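Local structure of succinate-semialdehyde dehydrogenase (Synechococcus sp., 4ITA) at residues A393-D397 with P398-Q402; T371-D374 with L375-I379. The protein oxidises succinic semialdehyde to succinate, probably with NADP+ as cofactor, and is captured here with NADPH bound. One frame throughout, in Å; residues are numbered along the deposited sequence.

Overall arrangement
Contacts 1 and 2 are two versions of one device: a strand of the seven-stranded mixed sheet runs out, an aspartate caps the next helix, and the helix starts at once. Contact 2 (371-379) comes first, leaving strand 366-372 for helix 375-383; strand 390-394 follows and leads into contact 1 (393-402) and helix 398-407. Strands 267-273 and 235-239 lie between the two parent strands in the sheet, yet the contact centres are about 13 Å apart and E400 CG packs on L375 CD2 at 4.2 Å. Their centres lie about 27 and 29 Å from the chain centre, at the periphery of the fold, in neither case touching the bound NADPH.

Contact 1 of 2, residues A393-D397 with P398-Q402; sequences AWTND and PAEQQ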
ATOM      1  N   ALA A 393      17.194   3.573 -21.663  1.00  7.00           N
ATOM      2  CA  ALA A 393      17.209   3.390 -23.116  1.00  6.61           C
ATOM      3  C   ALA A 393      17.841   4.586 -23.808  1.00  6.36           C
ATOM      4  O   ALA A 393      17.621   5.734 -23.414  1.00  8.05           O
ATOM      5  CB  ALA A 393      15.801   3.131 -23.651  1.00  9.01           C
ATOM      6  N   TRP A 394      18.634   4.291 -24.834  1.00  6.76           N
ATOM      7  CA  TRP A 394      19.466   5.283 -25.507  1.00  8.00           C
ATOM      8  C   TRP A 394      19.083   5.368 -26.975  1.00  8.07           C
ATOM      9  O   TRP A 394      19.263   4.419 -27.735  1.00  8.57           O
ATOM     10  CB  TRP A 394      20.946   4.947 -25.319  1.00  8.53           C
ATOM     11  CG  TRP A 394      21.318   5.036 -23.878  1.00  8.01           C
ATOM     12  CD1 TRP A 394      20.921   4.193 -22.877  1.00  8.14           C
ATOM     13  CD2 TRP A 394      22.109   6.051 -23.259  1.00  7.34           C
ATOM     14  NE1 TRP A 394      21.423   4.624 -21.676  1.00  8.57           N
ATOM     15  CE2 TRP A 394      22.161   5.757 -21.881  1.00  8.21           C
ATOM     16  CE3 TRP A 394      22.790   7.175 -23.739  1.00  9.00           C
ATOM     17  CZ2 TRP A 394      22.871   6.551 -20.974  1.00  8.65           C
ATOM     18  CZ3 TRP A 394      23.488   7.963 -22.838  1.00  9.57           C
ATOM     19  CH2 TRP A 394      23.527   7.645 -21.473  1.00  9.29           C
ATOM     20  N   THR A 395      18.519   6.510 -27.343  1.00  8.77           N
ATOM     21  CA  THR A 395      18.040   6.748 -28.693  1.00  9.06           C
ATOM     22  C   THR A 395      17.691   8.214 -28.801  1.00  8.71           C
ATOM     23  O   THR A 395      17.277   8.838 -27.823  1.00  9.63           O
ATOM     24  CB  THR A 395      16.787   5.905 -29.025  1.00  8.01           C
ATOM     25  OG1 THR A 395      16.212   6.386 -30.248  1.00  9.74           O
ATOM     26  CG2 THR A 395      15.747   6.003 -27.910  1.00  9.47           C
ATOM     27  N   ASN A 396      17.862   8.765 -29.995  1.00  9.39           N
ATOM     28  CA  ASN A 396      17.497  10.146 -30.244  1.00 10.84           C
ATOM     29  C   ASN A 396      16.364  10.280 -31.247  1.00 10.85           C
ATOM     30  O   ASN A 396      16.108  11.364 -31.775  1.00 13.60           O
ATOM     31  CB  ASN A 396      18.729  10.950 -30.638  1.00 11.66           C
ATOM     32  CG  ASN A 396      19.649  11.160 -29.464  1.00 11.91           C
ATOM     33  OD1 ASN A 396      19.314  11.893 -28.535  1.00 14.21           O
ATOM     34  ND2 ASN A 396      20.789  10.482 -29.466  1.00 13.87           N
ATOM     35  N   ASP A 397      15.680   9.167 -31.488  1.00 10.58           N
ATOM     36  CA  ASP A 397      14.465   9.156 -32.294  1.00 10.04           C
ATOM     37  C   ASP A 397      13.271   9.358 -31.367  1.00 12.74           C
ATOM     38  O   ASP A 397      13.028   8.533 -30.491  1.00 11.05           O
ATOM     39  CB  ASP A 397      14.326   7.824 -33.033  1.00 11.40           C
ATOM     40  CG  ASP A 397      13.099   7.782 -33.921  1.00 14.14           C
ATOM     41  OD1 ASP A 397      13.154   8.364 -35.024  1.00 27.03           O
ATOM     42  OD2 ASP A 397      12.078   7.181 -33.526  1.00 20.13           O
ATOM     43  N   PRO A 398      12.514  10.452 -31.551  1.00 11.80           N
ATOM     44  CA  PRO A 398      11.412  10.738 -30.624  1.00 11.87           C
ATOM     45  C   PRO A 398      10.375   9.618 -30.538  1.00 11.24           C
ATOM     46  O   PRO A 398       9.883   9.335 -29.443  1.00 11.45           O
ATOM     47  CB  PRO A 398      10.791  12.017 -31.202  1.00 14.78           C
ATOM     48  CG  PRO A 398      11.915  12.655 -31.968  1.00 16.11           C
ATOM     49  CD  PRO A 398      12.675  11.509 -32.564  1.00 12.89           C
ATOM     50  N   ALA A 399      10.061   8.976 -31.659  1.00 10.99           N
ATOM     51  CA  ALA A 399       9.075   7.900 -31.655  1.00 11.24           C
ATOM     52  C   ALA A 399       9.560   6.694 -30.848  1.00 10.08           C
ATOM     53  O   ALA A 399       8.789   6.086 -30.099  1.00 11.45           O
ATOM     54  CB  ALA A 399       8.719   7.496 -33.071  1.00 12.95           C
ATOM     55  N   GLU A 400      10.835   6.347 -31.003  1.00 10.00           N
ATOM     56  CA  GLU A 400      11.422   5.288 -30.190  1.00 10.08           C
ATOM     57  C   GLU A 400      11.412   5.668 -28.711  1.00  9.58           C
ATOM     58  O   GLU A 400      11.078   4.842 -27.866  1.00  8.60           O
ATOM     59  CB  GLU A 400      12.852   4.966 -30.640  1.00  9.36           C
ATOM     60  CG  GLU A 400      12.933   4.368 -32.028  1.00 11.69           C
ATOM     61  CD  GLU A 400      14.339   3.940 -32.414  1.00 12.15           C
ATOM     62  OE1 GLU A 400      15.318   4.426 -31.798  1.00 10.42           O
ATOM     63  OE2 GLU A 400      14.465   3.108 -33.339  1.00 11.78           O
ATOM     64  N   GLN A 401      11.788   6.907 -28.404  1.00  8.51           N
ATOM     65  CA  GLN A 401      11.796   7.371 -27.014  1.00  7.54           C
ATOM     66  C   GLN A 401      10.433   7.170 -26.366  1.00  9.21           C
ATOM     67  O   GLN A 401      10.336   6.656 -25.250  1.00 10.18           O
ATOM     68  CB  GLN A 401      12.198   8.845 -26.927  1.00 10.60           C
ATOM     69  CG  GLN A 401      13.614   9.123 -27.375  1.00  8.69           C
ATOM     70  CD  GLN A 401      13.940  10.599 -27.391  1.00 10.84           C
ATOM     71  OE1 GLN A 401      13.042  11.447 -27.467  1.00 13.15           O
ATOM     72  NE2 GLN A 401      15.228  10.920 -27.344  1.00 10.92           N
ATOM     73  N   GLN A 402       9.380   7.559 -27.076  1.00  9.31           N
ATOM     74  CA  GLN A 402       8.033   7.431 -26.529  1.00  9.98           C
ATOM     75  C   GLN A 402       7.614   5.978 -26.340  1.00  9.69           C
ATOM     76  O   GLN A 402       6.993   5.636 -25.333  1.00 10.58           O
ATOM     77  CB  GLN A 402       7.023   8.207 -27.376  1.00 12.47           C
ATOM     78  CG  GLN A 402       7.182   9.726 -27.252  1.00 16.71           C
ATOM     79  CD  GLN A 402       7.155  10.211 -25.801  1.00 20.73           C
ATOM     80  OE1 GLN A 402       6.225   9.910 -25.053  1.00 20.27           O
ATOM     81  NE2 GLN A 402       8.178  10.968 -25.403  1.00 20.73           N
TER
HETATM   82  O   HOH W   1      16.949  13.251 -27.703  1.00 20.33           O
HETATM   83  O   HOH W   2      10.501   9.897 -34.644  1.00 21.36           O
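T395 OG1 donates to E400 OE1 at 2.7 Å, meeting the carboxylate on its anti side, where strand 390-394 of a beta-alpha-beta unit turns into helix 398-407. Swung away from its own backbone N (chi1 168°), the hydroxyl oxygen also accepts from D397 N at 3.1 Å, closing an ST turn. D397 is the N-cap: its short carboxylate turns forward onto the start of the helix, so that OD2 accepts from E400 N at 2.9 Å, 16° out of the carboxylate plane. P398 suits the first turn because that position needs no N-H, and the helical bond from Q401 N to D397 O follows. The extended Q401 chain then brings NE2 to T395 O at 3.0 Å, nearly in the plane of its amide, while a water links NE2 to N396 OD1. An alanine in place of T395 has no hydroxyl, so D397 N would probably be left without its acceptor and the E400 carboxylate set free to turn. S242 OG also hydrogen-bonds T395 OG1, and L455 of the second subunit packs on Q401. Apolar contact completes the join, with the T395 methyl CG2 resting 3.8 Å from Q401 CG.

Contact 2 of 2, residues T371-D374 with L375-I379; sequences TVKD and LDQAI. With EDO (1,2-ethanediol), chain L.
Q377 folds back over V372 and K373 at the end of strand 366-372. Its CB lies 3.3 Å from D374 OD1, the oxygen that accepts from Q377 N at 3.0 Å and so makes D374 the N-cap; an aspartate suits this place because its side chain is short enough to turn onto the N-H of Q377, which has no preceding helical turn to bond to. With CG anti to the backbone N (chi1 -171°) and the chain extended beyond, Q377 runs alongside V372, the two sliding past each other in opposite directions, Q377 CG 3.8 Å from V372 CG1. Next, CD packs 3.7 Å from V372 CB. At the tip OE1 accepts from K373 N at 2.7 Å, with the donor above the carbonyl plane, 59° out of it, rather than on a lone pair; NE2 stays beside V372 CA and CG1. Glutamine thus joins an aliphatic stem for the valine to an amide oxygen for the backbone. Its amide stands nearly perpendicular (86°) to the D374 carboxylate. The other carboxylate oxygen, D374 OD2, accepts from O1 of an ethanediol at 2.6 Å; D376 OD2 takes the diol's O2, a bridge probably owed to the crystallisation liquor. On the valine's other branch, V372 CG2 meets A378 CB at 3.9 Å, and the small alanine lets strand and helix come close. Around this turn, V372 pairs through its backbone with L272 and E274, F240 covers L375 and A378, and helix 398-407 packs F404 against L375 and I379 while its R403 forms a salt bridge with D376.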
ATOM      1  N   THR A 371      21.946  -9.082 -28.152  1.00 10.41           N
ATOM      2  CA  THR A 371      21.751  -8.328 -29.385  1.00 10.82           C
ATOM      3  C   THR A 371      20.314  -8.498 -29.873  1.00 11.14           C
ATOM      4  O   THR A 371      19.754  -9.598 -29.800  1.00 13.69           O
ATOM      5  CB  THR A 371      22.743  -8.768 -30.479  1.00 12.57           C
ATOM      6  OG1 THR A 371      24.086  -8.561 -30.021  1.00 15.59           O
ATOM      7  CG2 THR A 371      22.543  -7.976 -31.755  1.00 15.91           C
ATOM      8  N   VAL A 372      19.716  -7.407 -30.345  1.00  9.01           N
ATOM      9  CA  VAL A 372      18.354  -7.439 -30.877  1.00 11.52           C
ATOM     10  C   VAL A 372      18.287  -6.750 -32.239  1.00 11.22           C
ATOM     11  O   VAL A 372      19.181  -5.985 -32.599  1.00 10.76           O
ATOM     12  CB  VAL A 372      17.328  -6.821 -29.894  1.00 10.80           C
ATOM     13  CG1 VAL A 372      17.270  -7.630 -28.602  1.00 12.57           C
ATOM     14  CG2 VAL A 372      17.678  -5.383 -29.593  1.00  9.34           C
ATOM     15  N   LYS A 373      17.217  -7.021 -32.985  1.00 11.57           N
ATOM     16  CA  LYS A 373      17.110  -6.565 -34.369  1.00 12.54           C
ATOM     17  C   LYS A 373      16.223  -5.345 -34.567  1.00 11.74           C
ATOM     18  O   LYS A 373      16.333  -4.651 -35.579  1.00 14.06           O
ATOM     19  CB  LYS A 373      16.577  -7.688 -35.260  1.00 16.09           C
ATOM     20  CG  LYS A 373      17.566  -8.788 -35.556  1.00 25.74           C
ATOM     21  CD  LYS A 373      16.927  -9.831 -36.453  1.00 32.12           C
ATOM     22  CE  LYS A 373      17.796 -11.072 -36.567  1.00 37.36           C
ATOM     23  NZ  LYS A 373      19.144 -10.748 -37.103  1.00 34.45           N
ATOM     24  N   ASP A 374      15.320  -5.099 -33.624  1.00 10.19           N
ATOM     25  CA  ASP A 374      14.387  -3.989 -33.756  1.00 11.34           C
ATOM     26  C   ASP A 374      13.785  -3.606 -32.414  1.00 10.33           C
ATOM     27  O   ASP A 374      14.057  -4.241 -31.389  1.00  8.99           O
ATOM     28  CB  ASP A 374      13.288  -4.290 -34.802  1.00 11.10           C
ATOM     29  CG  ASP A 374      12.481  -5.542 -34.492  1.00 14.97           C
ATOM     30  OD1 ASP A 374      12.323  -5.911 -33.311  1.00 13.55           O
ATOM     31  OD2 ASP A 374      11.965  -6.159 -35.448  1.00 16.54           O
ATOM     32  N   LEU A 375      12.953  -2.577 -32.445  1.00 10.01           N
ATOM     33  CA  LEU A 375      12.329  -2.029 -31.252  1.00 10.83           C
ATOM     34  C   LEU A 375      11.437  -3.033 -30.506  1.00 11.19           C
ATOM     35  O   LEU A 375      11.519  -3.146 -29.278  1.00  9.49           O
ATOM     36  CB  LEU A 375      11.536  -0.785 -31.651  1.00 11.17           C
ATOM     37  CG  LEU A 375      10.886   0.022 -30.538  1.00 12.35           C
ATOM     38  CD1 LEU A 375      11.919   0.426 -29.523  1.00 15.20           C
ATOM     39  CD2 LEU A 375      10.225   1.251 -31.127  1.00 15.80           C
ATOM     40  N   ASP A 376      10.593  -3.763 -31.230  1.00 10.77           N
ATOM     41  CA  ASP A 376       9.706  -4.731 -30.590  1.00 10.23           C
ATOM     42  C   ASP A 376      10.513  -5.786 -29.840  1.00 10.46           C
ATOM     43  O   ASP A 376      10.174  -6.164 -28.719  1.00 10.30           O
ATOM     44  CB  ASP A 376       8.775  -5.408 -31.603  1.00 10.48           C
ATOM     45  CG  ASP A 376       7.631  -4.515 -32.053  1.00 16.35           C
ATOM     46  OD1 ASP A 376       7.510  -3.390 -31.552  1.00 16.89           O
ATOM     47  OD2 ASP A 376       6.840  -4.955 -32.918  1.00 21.08           O
ATOM     48  N   GLN A 377      11.590  -6.258 -30.455  1.00  9.96           N
ATOM     49  CA  GLN A 377      12.416  -7.292 -29.836  1.00  9.59           C
ATOM     50  C   GLN A 377      13.131  -6.740 -28.603  1.00 10.19           C
ATOM     51  O   GLN A 377      13.267  -7.422 -27.596  1.00 10.43           O
ATOM     52  CB  GLN A 377      13.429  -7.830 -30.847  1.00 10.83           C
ATOM     53  CG  GLN A 377      14.205  -9.047 -30.378  1.00 17.04           C
ATOM     54  CD  GLN A 377      15.282  -9.464 -31.372  1.00 18.59           C
ATOM     55  OE1 GLN A 377      15.333  -8.961 -32.495  1.00 23.60           O
ATOM     56  NE2 GLN A 377      16.150 -10.380 -30.957  1.00 30.20           N
ATOM     57  N   ALA A 378      13.574  -5.494 -28.685  1.00  9.31           N
ATOM     58  CA  ALA A 378      14.244  -4.851 -27.551  1.00  9.74           C
ATOM     59  C   ALA A 378      13.321  -4.748 -26.339  1.00 10.22           C
ATOM     60  O   ALA A 378      13.715  -5.056 -25.214  1.00  9.23           O
ATOM     61  CB  ALA A 378      14.734  -3.484 -27.942  1.00  9.54           C
ATOM     62  N   ILE A 379      12.091  -4.311 -26.571  1.00  9.15           N
ATOM     63  CA  ILE A 379      11.124  -4.162 -25.493  1.00 11.30           C
ATOM     64  C   ILE A 379      10.733  -5.521 -24.907  1.00 10.07           C
ATOM     65  O   ILE A 379      10.678  -5.693 -23.687  1.00 10.43           O
ATOM     66  CB  ILE A 379       9.899  -3.360 -25.982  1.00 11.16           C
ATOM     67  CG1 ILE A 379      10.327  -1.916 -26.264  1.00 12.73           C
ATOM     68  CG2 ILE A 379       8.767  -3.415 -24.958  1.00 12.89           C
ATOM     69  CD1 ILE A 379       9.328  -1.099 -27.059  1.00 16.46           C
TER
HETATM   70  C1  EDO L 510       8.611  -6.523 -36.337  1.00 19.38           C
HETATM   71  O1  EDO L 510       9.357  -6.184 -35.162  1.00 25.26           O
HETATM   72  C2  EDO L 510       7.140  -6.262 -36.062  1.00 21.63           C
HETATM   73  O2  EDO L 510       6.786  -6.853 -34.804  1.00 25.48           O